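Local coordinates for SalCYP truncation (Salinispora tropica, PDB 7ABB), which belongs to the cytochrome P450 family and, in this truncated form, holds heme c in the core of a mainly helical fold, at residues S47-I52 with Q329-A334; D155-I160 with Q187-R192; A159-M164 with G236-V241. All coordinates share one frame; numbering follows the deposited sequence.

Overall arrangement
Interaction 1 spans the greatest length of chain: it brings the start of helix 49-56 to the loop before helix 345-362, and the other two contacts fall within that span. Interactions 2 and 3 both use helix 154-165, sharing Ala159 and Ile160. One turns that helix toward helix 182-199, the other toward the break between helices 222-235 and 238-253; their centres are 12 Å apart. Interaction 1 lies on the opposite side of the chain's centre, its centre 26 Å from that of interaction 3 and 36 Å from that of interaction 2. Interactions 1 and 3 each touch the heme, so the cofactor connects two distant parts of the P450 fold.

Interaction 1 (S47-I52 with Q329-A334); sequences STYEGI and QNPHIA. With HEC (heme c), chain B.
Tyr49 spans the gap to Pro331 with its phenol, whose OH donates to Pro331 O at 2.6 Å. The acceptor lies at the edge of the ring, near its plane, and the hydroxyl arrives in the plane of the carbonyl, with a C=O...O angle of 146°. The proline also offers apolar surface, its CB lying 3.5 Å from Tyr49 OH. With CG anti to the backbone N (chi1 176°), the tyrosine reaches outward from the first turn of its helix, and the ring's length carries the donor to the loop. Beside this bond the contact is apolar. Tyr49 CE1 comes within 4.2 Å of Ile333 CG2, at an oblique angle to the ring, and Ile52 CG2 meets Ile333 CD1 at 3.8 Å. Branched Ile333 can thus serve two partners, one with each arm.

A helix cap shapes one side and a tight turn the other. Thr48 is the N-cap of helix 49-56, its OG1 accepting from Gly51 N at 2.9 Å, while Asp313 accepts from Tyr49 N. Pro331 sits at the centre of an inverse gamma turn. Next to it, His332 takes the N-H of Ala334 on ND1, 3.0 Å away and in the ring plane, and its NE2 is hydrogen-bonded to Glu273 of helix 268-278. Ala334 O then lies 3.3 Å from the heme methyl CMB. The segment leads into the heme-binding loop that P450s carry before the L helix, here probably helix 345-362. One short polar bond beside an apolar patch sets where the tyrosine ends, while the isoleucines contribute shape and bulk, tying the short helix 49-56 to the approach of the heme loop.

Interaction 2 (D155-I160 with Q187-R192); sequences DHLLAI and QEYVRR
Tyr189 OH lies 4.0 Å from Leu157 CD1 and is hydrogen-bonded to Asp153 OD2, just before segment 155-160. That bond pins the far end of the ring, and the leucine packs on the rest. Leu157 CD2 stands 3.6 Å from the centroid of the Tyr189 ring and only 7° off its normal, a CH-pi contact placed almost exactly over the middle of one face. Its other methyl, CD1, reaches past CE2 toward the phenol, so that the forked end of the leucine covers the ring from centre to hydroxyl. The two side chains run at about a right angle to each other. A fully extended first torsion in Tyr189 (chi1 -178°) sends the ring straight out from helix 182-199 toward helix 154-165; a tyrosine is long enough to cross this gap and still present a polar end to Asp153.

In chain order and placing, these two helices are consistent with the F and G helices of the P450 fold, which lie above the heme on its distal side; the Leu157 side chain is about 12 Å from heme c. Trp149 meets Tyr189 edge-to-face, and Leu157 continues inward onto Leu140, Met144 and Phe233, so both residues belong to a shared apolar core.

His156 borders this packing more loosely, its ND1 4.1 Å from Tyr189 CD1 in an oblique approach, while its ring also meets that of Phe177. Within helix 182-199, Arg191 NH2 makes a salt bridge to Glu188 OE2 at 2.6 Å; the oxygen lies in the guanidinium plane, while the nitrogen comes from above the carboxylate plane. Arg192 lies differently: Glu188 OE1 sits over the face of its guanidinium, a long pairing of charges with no N-H aimed at the oxygen.

Interaction 3 (A159-M164 with G236-V241); sequences AINVAM and GVDSTV. With HEC (heme c), chain B.
Between Gly236 and Asp238, Val237 lays its CB 3.6 Å from Asn161 ND2, the amide nitrogen resting against CB and CG1 of the valine. Gly236 before it belongs to the heme pocket: its O lies 3.7 Å from the heme methyl CMC, and the lack of a side chain suits a place so close to the heme's CAC. Val237 also touches Leu143 of helix 130-147, making it an apolar wall beside the polar pair that follows.

Asp238 is the main partner. Its OD1 accepts from Asn161 ND2 at 3.1 Å, with an N-H...O angle of 157°. OD1 lies close to the amide plane of Asn161, but the nitrogen meets it on the syn side, 33° out of the carboxylate plane, and the two flat groups stand nearly perpendicular. In Asn161 a chi1 near 180° swings the amide away from the backbone nitrogen and points it from the helix at the carboxylate, which comes from the opposite direction. A water gives a hydrogen to Asp238 OD2 at 2.7 Å and makes a weak bond to Asn161 O.

Ser239 and Thr240 turn to the heme instead: Ser239 CB is 3.7 Å from the heme atom C3B, and Thr240 OG1 is 3.4 Å from CAB. The run Gly236-Thr240 resembles the Gly-x-Asp/Glu-Thr motif of the long central helix of P450s, with Ser239 in the usual threonine place and Thr240 next, consistent with helices 222-235 and 238-253 being the two halves of that helix. Asparagine, short and carrying a donor, can hold Asp238 directly. One direct bond thus links helix 154-165 to the break beside the heme, with a weak water bridge alongside.

Interaction 1 (S47-I52 with Q329-A334)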
loop_
_atom_site.group_PDB
_atom_site.type_symbol
_atom_site.label_atom_id
_atom_site.label_comp_id
_atom_site.label_asym_id
_atom_site.label_seq_id
_atom_site.Cartn_x
_atom_site.Cartn_y
_atom_site.Cartn_z
ATOM N N SER A 47 -10.577 -4.971 16.484
ATOM C CA SER A 47 -11.455 -5.539 15.467
ATOM C C SER A 47 -12.566 -4.620 14.977
ATOM O O SER A 47 -13.383 -5.060 14.146
ATOM C CB SER A 47 -12.096 -6.821 15.990
ATOM O OG SER A 47 -12.987 -6.523 17.055
ATOM N N THR A 48 -12.634 -3.379 15.446
ATOM C CA THR A 48 -13.697 -2.468 15.047
ATOM C C THR A 48 -13.128 -1.284 14.284
ATOM O O THR A 48 -11.980 -0.873 14.505
ATOM C CB THR A 48 -14.521 -1.953 16.255
ATOM O OG1 THR A 48 -13.756 -1.027 17.058
ATOM C CG2 THR A 48 -14.982 -3.080 17.124
ATOM N N TYR A 49 -13.967 -0.723 13.411
ATOM C CA TYR A 49 -13.602 0.483 12.681
ATOM C C TYR A 49 -13.350 1.627 13.647
ATOM O O TYR A 49 -12.307 2.284 13.573
ATOM C CB TYR A 49 -14.712 0.846 11.705
ATOM C CG TYR A 49 -14.499 2.119 10.954
ATOM C CD1 TYR A 49 -13.792 2.126 9.767
ATOM C CD2 TYR A 49 -15.028 3.320 11.409
ATOM C CE1 TYR A 49 -13.590 3.309 9.043
ATOM C CE2 TYR A 49 -14.846 4.502 10.693
ATOM C CZ TYR A 49 -14.134 4.496 9.513
ATOM O OH TYR A 49 -13.966 5.664 8.815
ATOM N N GLU A 50 -14.301 1.886 14.552
ATOM C CA GLU A 50 -14.133 3.054 15.426
ATOM C C GLU A 50 -12.924 2.874 16.340
ATOM O O GLU A 50 -12.179 3.845 16.595
ATOM C CB GLU A 50 -15.410 3.338 16.216
ATOM C CG GLU A 50 -15.758 2.310 17.252
ATOM C CD GLU A 50 -16.965 2.713 18.115
ATOM O OE1 GLU A 50 -17.030 3.876 18.569
ATOM O OE2 GLU A 50 -17.850 1.868 18.343
ATOM N N GLY A 51 -12.672 1.645 16.802
ATOM C CA GLY A 51 -11.547 1.419 17.700
ATOM C C GLY A 51 -10.216 1.531 16.982
ATOM O O GLY A 51 -9.249 2.115 17.491
ATOM N N ILE A 52 -10.141 0.980 15.787
ATOM C CA ILE A 52 -8.909 1.093 15.019
ATOM C C ILE A 52 -8.645 2.536 14.610
ATOM O O ILE A 52 -7.498 3.025 14.697
ATOM C CB ILE A 52 -9.010 0.150 13.820
ATOM C CG1 ILE A 52 -8.857 -1.281 14.329
ATOM C CG2 ILE A 52 -7.965 0.495 12.781
ATOM C CD1 ILE A 52 -9.220 -2.339 13.327
ATOM N N GLN A 329 -21.957 4.823 1.830
ATOM C CA GLN A 329 -21.039 5.285 2.865
ATOM C C GLN A 329 -19.798 4.419 2.782
ATOM O O GLN A 329 -19.830 3.239 3.137
ATOM C CB GLN A 329 -21.668 5.205 4.257
ATOM C CG GLN A 329 -22.920 6.057 4.414
ATOM C CD GLN A 329 -22.696 7.511 4.031
ATOM O OE1 GLN A 329 -21.653 8.091 4.330
ATOM N NE2 GLN A 329 -23.680 8.107 3.362
ATOM N N ASN A 330 -18.696 4.989 2.317
ATOM C CA ASN A 330 -17.445 4.246 2.217
ATOM C C ASN A 330 -16.310 5.048 2.839
ATOM O O ASN A 330 -15.348 5.446 2.159
ATOM C CB ASN A 330 -17.125 3.884 0.771
ATOM C CG ASN A 330 -15.967 2.945 0.678
ATOM O OD1 ASN A 330 -15.512 2.407 1.688
ATOM N ND2 ASN A 330 -15.452 2.744 -0.543
ATOM N N PRO A 331 -16.367 5.259 4.126
ATOM C CA PRO A 331 -15.303 5.963 4.848
ATOM C C PRO A 331 -14.140 5.038 5.198
ATOM O O PRO A 331 -13.655 5.014 6.328
ATOM C CB PRO A 331 -16.032 6.466 6.095
ATOM C CG PRO A 331 -16.951 5.334 6.383
ATOM C CD PRO A 331 -17.483 4.915 5.036
ATOM N N HIS A 332 -13.673 4.279 4.210
ATOM C CA HIS A 332 -12.664 3.273 4.489
ATOM C C HIS A 332 -11.349 3.948 4.893
ATOM O O HIS A 332 -11.101 5.127 4.615
ATOM C CB HIS A 332 -12.451 2.379 3.270
ATOM C CG HIS A 332 -11.755 3.065 2.141
ATOM N ND1 HIS A 332 -10.401 3.318 2.171
ATOM C CD2 HIS A 332 -12.220 3.617 0.994
ATOM C CE1 HIS A 332 -10.054 3.959 1.068
ATOM N NE2 HIS A 332 -11.137 4.160 0.341
ATOM N N ILE A 333 -10.501 3.168 5.559
ATOM C CA ILE A 333 -9.152 3.612 5.923
ATOM C C ILE A 333 -8.102 2.686 5.307
ATOM O O ILE A 333 -7.178 2.223 5.984
ATOM C CB ILE A 333 -8.979 3.718 7.451
ATOM C CG1 ILE A 333 -9.387 2.423 8.178
ATOM C CG2 ILE A 333 -9.807 4.863 7.979
ATOM C CD1 ILE A 333 -8.847 2.337 9.583
ATOM N N ALA A 334 -8.225 2.416 4.006
ATOM C CA ALA A 334 -7.240 1.607 3.311
ATOM C C ALA A 334 -5.853 2.187 3.421
ATOM O O ALA A 334 -4.866 1.455 3.263
ATOM C CB ALA A 334 -7.608 1.488 1.841
HETATM FE FE HEC B . 1.560 3.911 1.915
HETATM C CHA HEC B . 2.137 4.703 5.214
HETATM C CHB HEC B . -1.052 1.934 2.916
HETATM C CHC HEC B . 0.942 3.139 -1.369
HETATM C CHD HEC B . 4.374 5.575 0.965
HETATM N NA HEC B . 0.738 3.414 3.688
HETATM C C1A HEC B . 1.081 3.880 4.958
HETATM C C2A HEC B . 0.187 3.362 5.973
HETATM C C3A HEC B . -0.701 2.602 5.306
HETATM C C4A HEC B . -0.373 2.621 3.902
HETATM C CMA HEC B . -1.871 1.788 5.886
HETATM C CAA HEC B . 0.224 3.671 7.512
HETATM C CBA HEC B . 1.117 2.729 8.311
HETATM C CGA HEC B . 1.039 3.079 9.787
HETATM O O1A HEC B . 1.829 2.446 10.525
HETATM O O2A HEC B . 0.212 3.952 10.158
HETATM N NB HEC B . 0.250 2.721 0.963
HETATM C C1B HEC B . -0.787 2.020 1.550
HETATM C C2B HEC B . -1.549 1.418 0.497
HETATM C C3B HEC B . -1.011 1.775 -0.684
HETATM C C4B HEC B . 0.135 2.572 -0.416
HETATM C CMB HEC B . -2.794 0.562 0.806
HETATM C CAB HEC B . -1.348 1.446 -2.115
HETATM C CBB HEC B . -2.701 0.862 -2.366
HETATM N NC HEC B . 2.511 4.267 0.149
HETATM C C1C HEC B . 2.028 3.934 -1.096
HETATM C C2C HEC B . 2.870 4.528 -2.099
HETATM C C3C HEC B . 3.842 5.227 -1.471
HETATM C C4C HEC B . 3.626 5.046 -0.054
HETATM C CMC HEC B . 2.629 4.381 -3.602
HETATM C CAC HEC B . 5.031 6.030 -2.024
HETATM C CBC HEC B . 4.999 6.527 -3.469
HETATM N ND HEC B . 2.977 4.907 2.906
HETATM C C1D HEC B . 4.062 5.528 2.286
HETATM C C2D HEC B . 4.839 6.169 3.299
HETATM C C3D HEC B . 4.183 5.916 4.611
HETATM C C4D HEC B . 3.012 5.138 4.272
HETATM C CMD HEC B . 6.132 6.957 3.055
HETATM C CAD HEC B . 4.633 6.384 6.006
HETATM C CBD HEC B . 3.944 7.696 6.292
HETATM C CGD HEC B . 4.269 8.157 7.700
HETATM O O1D HEC B . 4.029 9.343 8.013
HETATM O O2D HEC B . 4.764 7.319 8.481
#

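Interaction 2 (D155-I160 with Q187-R192)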
loop_
_atom_site.group_PDB
_atom_site.type_symbol
_atom_site.label_atom_id
_atom_site.label_comp_id
_atom_site.label_asym_id
_atom_site.label_seq_id
_atom_site.Cartn_x
_atom_site.Cartn_y
_atom_site.Cartn_z
ATOM N N ASP A 155 15.367 -2.055 -14.225
ATOM C CA ASP A 155 15.596 -3.494 -14.178
ATOM C C ASP A 155 16.348 -3.879 -12.912
ATOM O O ASP A 155 16.041 -4.900 -12.287
ATOM C CB ASP A 155 16.354 -3.955 -15.427
ATOM C CG ASP A 155 15.514 -3.868 -16.700
ATOM O OD1 ASP A 155 14.282 -4.033 -16.626
ATOM O OD2 ASP A 155 16.096 -3.640 -17.783
ATOM N N HIS A 156 17.310 -3.052 -12.494
ATOM C CA HIS A 156 18.054 -3.333 -11.272
ATOM C C HIS A 156 17.131 -3.300 -10.060
ATOM O O HIS A 156 17.126 -4.221 -9.237
ATOM C CB HIS A 156 19.186 -2.318 -11.118
ATOM C CG HIS A 156 20.089 -2.581 -9.955
ATOM N ND1 HIS A 156 20.083 -1.804 -8.814
ATOM C CD2 HIS A 156 21.044 -3.522 -9.763
ATOM C CE1 HIS A 156 20.995 -2.258 -7.971
ATOM N NE2 HIS A 156 21.586 -3.304 -8.520
ATOM N N LEU A 157 16.325 -2.246 -9.949
ATOM C CA LEU A 157 15.449 -2.108 -8.799
ATOM C C LEU A 157 14.339 -3.146 -8.830
ATOM O O LEU A 157 13.921 -3.634 -7.775
ATOM C CB LEU A 157 14.861 -0.697 -8.748
ATOM C CG LEU A 157 15.855 0.443 -8.483
ATOM C CD1 LEU A 157 15.076 1.730 -8.374
ATOM C CD2 LEU A 157 16.678 0.173 -7.244
ATOM N N LEU A 158 13.855 -3.509 -10.021
ATOM C CA LEU A 158 12.842 -4.555 -10.093
ATOM C C LEU A 158 13.389 -5.868 -9.546
ATOM O O LEU A 158 12.685 -6.598 -8.839
ATOM C CB LEU A 158 12.375 -4.725 -11.537
ATOM C CG LEU A 158 11.179 -5.637 -11.766
ATOM C CD1 LEU A 158 9.933 -5.046 -11.187
ATOM C CD2 LEU A 158 10.979 -5.844 -13.247
ATOM N N ALA A 159 14.655 -6.172 -9.854
ATOM C CA ALA A 159 15.287 -7.389 -9.357
ATOM C C ALA A 159 15.392 -7.379 -7.836
ATOM O O ALA A 159 15.196 -8.412 -7.186
ATOM C CB ALA A 159 16.671 -7.546 -9.988
ATOM N N ILE A 160 15.716 -6.226 -7.250
ATOM C CA ILE A 160 15.746 -6.121 -5.793
ATOM C C ILE A 160 14.360 -6.392 -5.219
ATOM O O ILE A 160 14.195 -7.181 -4.281
ATOM C CB ILE A 160 16.270 -4.738 -5.369
ATOM C CG1 ILE A 160 17.737 -4.590 -5.789
ATOM C CG2 ILE A 160 16.109 -4.549 -3.860
ATOM C CD1 ILE A 160 18.349 -3.228 -5.468
ATOM N N GLN A 187 20.348 -0.727 -0.086
ATOM C CA GLN A 187 21.076 0.258 0.710
ATOM C C GLN A 187 22.204 0.889 -0.091
ATOM O O GLN A 187 22.417 2.104 -0.019
ATOM C CB GLN A 187 21.622 -0.391 1.977
ATOM C CG GLN A 187 20.543 -0.830 2.928
ATOM C CD GLN A 187 21.112 -1.386 4.213
ATOM O OE1 GLN A 187 21.835 -2.381 4.206
ATOM N NE2 GLN A 187 20.795 -0.740 5.323
ATOM N N GLU A 188 22.939 0.080 -0.859
ATOM C CA GLU A 188 23.991 0.629 -1.710
ATOM C C GLU A 188 23.396 1.543 -2.771
ATOM O O GLU A 188 23.952 2.605 -3.074
ATOM C CB GLU A 188 24.788 -0.500 -2.365
ATOM C CG GLU A 188 26.072 -0.860 -1.647
ATOM C CD GLU A 188 27.153 0.202 -1.801
ATOM O OE1 GLU A 188 27.121 0.957 -2.798
ATOM O OE2 GLU A 188 28.036 0.282 -0.922
ATOM N N TYR A 189 22.256 1.149 -3.339
ATOM C CA TYR A 189 21.622 1.965 -4.369
ATOM C C TYR A 189 21.269 3.353 -3.843
ATOM O O TYR A 189 21.582 4.363 -4.478
ATOM C CB TYR A 189 20.379 1.264 -4.914
ATOM C CG TYR A 189 19.736 2.069 -6.010
ATOM C CD1 TYR A 189 20.192 1.981 -7.316
ATOM C CD2 TYR A 189 18.702 2.946 -5.737
ATOM C CE1 TYR A 189 19.617 2.722 -8.317
ATOM C CE2 TYR A 189 18.109 3.686 -6.748
ATOM C CZ TYR A 189 18.588 3.577 -8.032
ATOM O OH TYR A 189 18.008 4.320 -9.027
ATOM N N VAL A 190 20.619 3.432 -2.678
ATOM C CA VAL A 190 20.230 4.751 -2.173
ATOM C C VAL A 190 21.455 5.572 -1.781
ATOM O O VAL A 190 21.450 6.799 -1.932
ATOM C CB VAL A 190 19.239 4.656 -0.996
ATOM C CG1 VAL A 190 17.979 3.883 -1.404
ATOM C CG2 VAL A 190 19.891 4.057 0.225
ATOM N N ARG A 191 22.517 4.923 -1.277
ATOM C CA ARG A 191 23.767 5.632 -1.005
ATOM C C ARG A 191 24.330 6.235 -2.281
ATOM O O ARG A 191 24.771 7.391 -2.296
ATOM C CB ARG A 191 24.791 4.679 -0.390
ATOM C CG ARG A 191 24.633 4.470 1.084
ATOM C CD ARG A 191 25.952 4.080 1.729
ATOM N NE ARG A 191 26.427 2.786 1.249
ATOM C CZ ARG A 191 26.012 1.615 1.720
ATOM N NH1 ARG A 191 25.110 1.563 2.691
ATOM N NH2 ARG A 191 26.499 0.489 1.219
ATOM N N ARG A 192 24.326 5.457 -3.363
ATOM C CA ARG A 192 24.819 5.960 -4.638
ATOM C C ARG A 192 23.933 7.079 -5.175
ATOM O O ARG A 192 24.442 8.027 -5.787
ATOM C CB ARG A 192 24.931 4.816 -5.650
ATOM C CG ARG A 192 26.104 3.851 -5.417
ATOM C CD ARG A 192 26.184 2.818 -6.546
ATOM N NE ARG A 192 27.448 2.072 -6.579
ATOM C CZ ARG A 192 27.569 0.746 -6.470
ATOM N NH1 ARG A 192 28.777 0.189 -6.526
ATOM N NH2 ARG A 192 26.505 -0.037 -6.314
#

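Interaction 3 (A159-M164 with G236-V241)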
loop_
_atom_site.group_PDB
_atom_site.type_symbol
_atom_site.label_atom_id
_atom_site.label_comp_id
_atom_site.label_asym_id
_atom_site.label_seq_id
_atom_site.Cartn_x
_atom_site.Cartn_y
_atom_site.Cartn_z
ATOM N N ALA A 159 14.655 -6.172 -9.854
ATOM C CA ALA A 159 15.287 -7.389 -9.357
ATOM C C ALA A 159 15.392 -7.379 -7.836
ATOM O O ALA A 159 15.196 -8.412 -7.186
ATOM C CB ALA A 159 16.671 -7.546 -9.988
ATOM N N ILE A 160 15.716 -6.226 -7.250
ATOM C CA ILE A 160 15.746 -6.121 -5.793
ATOM C C ILE A 160 14.360 -6.392 -5.219
ATOM O O ILE A 160 14.195 -7.181 -4.281
ATOM C CB ILE A 160 16.270 -4.738 -5.369
ATOM C CG1 ILE A 160 17.737 -4.590 -5.789
ATOM C CG2 ILE A 160 16.109 -4.549 -3.860
ATOM C CD1 ILE A 160 18.349 -3.228 -5.468
ATOM N N ASN A 161 13.345 -5.738 -5.782
ATOM C CA ASN A 161 11.988 -5.875 -5.269
ATOM C C ASN A 161 11.519 -7.326 -5.331
ATOM O O ASN A 161 10.940 -7.846 -4.372
ATOM C CB ASN A 161 11.054 -4.970 -6.065
ATOM C CG ASN A 161 9.611 -5.132 -5.665
ATOM O OD1 ASN A 161 8.968 -6.113 -6.030
ATOM N ND2 ASN A 161 9.088 -4.170 -4.929
ATOM N N VAL A 162 11.771 -7.999 -6.455
ATOM C CA VAL A 162 11.337 -9.389 -6.617
ATOM C C VAL A 162 12.049 -10.300 -5.623
ATOM O O VAL A 162 11.437 -11.201 -5.036
ATOM C CB VAL A 162 11.570 -9.839 -8.072
ATOM C CG1 VAL A 162 11.416 -11.356 -8.210
ATOM C CG2 VAL A 162 10.607 -9.107 -8.999
ATOM N N ALA A 163 13.355 -10.106 -5.435
ATOM C CA ALA A 163 14.086 -10.916 -4.466
ATOM C C ALA A 163 13.518 -10.741 -3.062
ATOM O O ALA A 163 13.479 -11.692 -2.274
ATOM C CB ALA A 163 15.569 -10.552 -4.492
ATOM N N MET A 164 13.065 -9.530 -2.736
ATOM C CA MET A 164 12.492 -9.293 -1.418
ATOM C C MET A 164 11.159 -10.010 -1.265
ATOM O O MET A 164 10.887 -10.607 -0.221
ATOM C CB MET A 164 12.333 -7.795 -1.180
ATOM C CG MET A 164 13.663 -7.080 -1.038
ATOM S SD MET A 164 13.498 -5.358 -0.527
ATOM C CE MET A 164 15.192 -4.971 -0.153
ATOM N N GLY A 236 6.433 1.849 -1.630
ATOM C CA GLY A 236 5.817 2.388 -2.819
ATOM C C GLY A 236 5.487 1.438 -3.958
ATOM O O GLY A 236 5.043 1.939 -4.988
ATOM N N VAL A 237 5.686 0.124 -3.824
ATOM C CA VAL A 237 5.398 -0.809 -4.919
ATOM C C VAL A 237 4.335 -1.845 -4.546
ATOM O O VAL A 237 3.279 -1.899 -5.179
ATOM C CB VAL A 237 6.666 -1.532 -5.390
ATOM C CG1 VAL A 237 6.344 -2.414 -6.572
ATOM C CG2 VAL A 237 7.758 -0.535 -5.773
ATOM N N ASP A 238 4.605 -2.685 -3.541
ATOM C CA ASP A 238 3.855 -3.937 -3.413
ATOM C C ASP A 238 2.382 -3.697 -3.101
ATOM O O ASP A 238 1.506 -4.379 -3.657
ATOM C CB ASP A 238 4.488 -4.824 -2.353
ATOM C CG ASP A 238 5.886 -5.313 -2.722
ATOM O OD1 ASP A 238 6.341 -5.152 -3.880
ATOM O OD2 ASP A 238 6.531 -5.896 -1.830
ATOM N N SER A 239 2.070 -2.783 -2.188
ATOM C CA SER A 239 0.664 -2.560 -1.864
ATOM C C SER A 239 -0.121 -2.077 -3.074
ATOM O O SER A 239 -1.282 -2.478 -3.270
ATOM C CB SER A 239 0.509 -1.545 -0.749
ATOM O OG SER A 239 0.787 -2.120 0.501
ATOM N N THR A 240 0.472 -1.190 -3.877
ATOM C CA THR A 240 -0.190 -0.701 -5.088
ATOM C C THR A 240 -0.383 -1.836 -6.084
ATOM O O THR A 240 -1.477 -2.006 -6.631
ATOM C CB THR A 240 0.610 0.449 -5.720
ATOM O OG1 THR A 240 0.853 1.454 -4.724
ATOM C CG2 THR A 240 -0.151 1.087 -6.859
ATOM N N VAL A 241 0.670 -2.626 -6.320
ATOM C CA VAL A 241 0.579 -3.756 -7.241
ATOM C C VAL A 241 -0.525 -4.702 -6.790
ATOM O O VAL A 241 -1.331 -5.160 -7.604
ATOM C CB VAL A 241 1.930 -4.493 -7.336
ATOM C CG1 VAL A 241 1.766 -5.853 -8.065
ATOM C CG2 VAL A 241 2.952 -3.648 -8.039
HETATM FE FE HEC B . 1.560 3.911 1.915
HETATM C CHA HEC B . 2.137 4.703 5.214
HETATM C CHB HEC B . -1.052 1.934 2.916
HETATM C CHC HEC B . 0.942 3.139 -1.369
HETATM C CHD HEC B . 4.374 5.575 0.965
HETATM N NA HEC B . 0.738 3.414 3.688
HETATM C C1A HEC B . 1.081 3.880 4.958
HETATM C C2A HEC B . 0.187 3.362 5.973
HETATM C C3A HEC B . -0.701 2.602 5.306
HETATM C C4A HEC B . -0.373 2.621 3.902
HETATM C CMA HEC B . -1.871 1.788 5.886
HETATM C CAA HEC B . 0.224 3.671 7.512
HETATM C CBA HEC B . 1.117 2.729 8.311
HETATM C CGA HEC B . 1.039 3.079 9.787
HETATM O O1A HEC B . 1.829 2.446 10.525
HETATM O O2A HEC B . 0.212 3.952 10.158
HETATM N NB HEC B . 0.250 2.721 0.963
HETATM C C1B HEC B . -0.787 2.020 1.550
HETATM C C2B HEC B . -1.549 1.418 0.497
HETATM C C3B HEC B . -1.011 1.775 -0.684
HETATM C C4B HEC B . 0.135 2.572 -0.416
HETATM C CMB HEC B . -2.794 0.562 0.806
HETATM C CAB HEC B . -1.348 1.446 -2.115
HETATM C CBB HEC B . -2.701 0.862 -2.366
HETATM N NC HEC B . 2.511 4.267 0.149
HETATM C C1C HEC B . 2.028 3.934 -1.096
HETATM C C2C HEC B . 2.870 4.528 -2.099
HETATM C C3C HEC B . 3.842 5.227 -1.471
HETATM C C4C HEC B . 3.626 5.046 -0.054
HETATM C CMC HEC B . 2.629 4.381 -3.602
HETATM C CAC HEC B . 5.031 6.030 -2.024
HETATM C CBC HEC B . 4.999 6.527 -3.469
HETATM N ND HEC B . 2.977 4.907 2.906
HETATM C C1D HEC B . 4.062 5.528 2.286
HETATM C C2D HEC B . 4.839 6.169 3.299
HETATM C C3D HEC B . 4.183 5.916 4.611
HETATM C C4D HEC B . 3.012 5.138 4.272
HETATM C CMD HEC B . 6.132 6.957 3.055
HETATM C CAD HEC B . 4.633 6.384 6.006
HETATM C CBD HEC B . 3.944 7.696 6.292
HETATM C CGD HEC B . 4.269 8.157 7.700
HETATM O O1D HEC B . 4.029 9.343 8.013
HETATM O O2D HEC B . 4.764 7.319 8.481
HETATM O O HOH W 1 9.225 -6.371 -1.743
#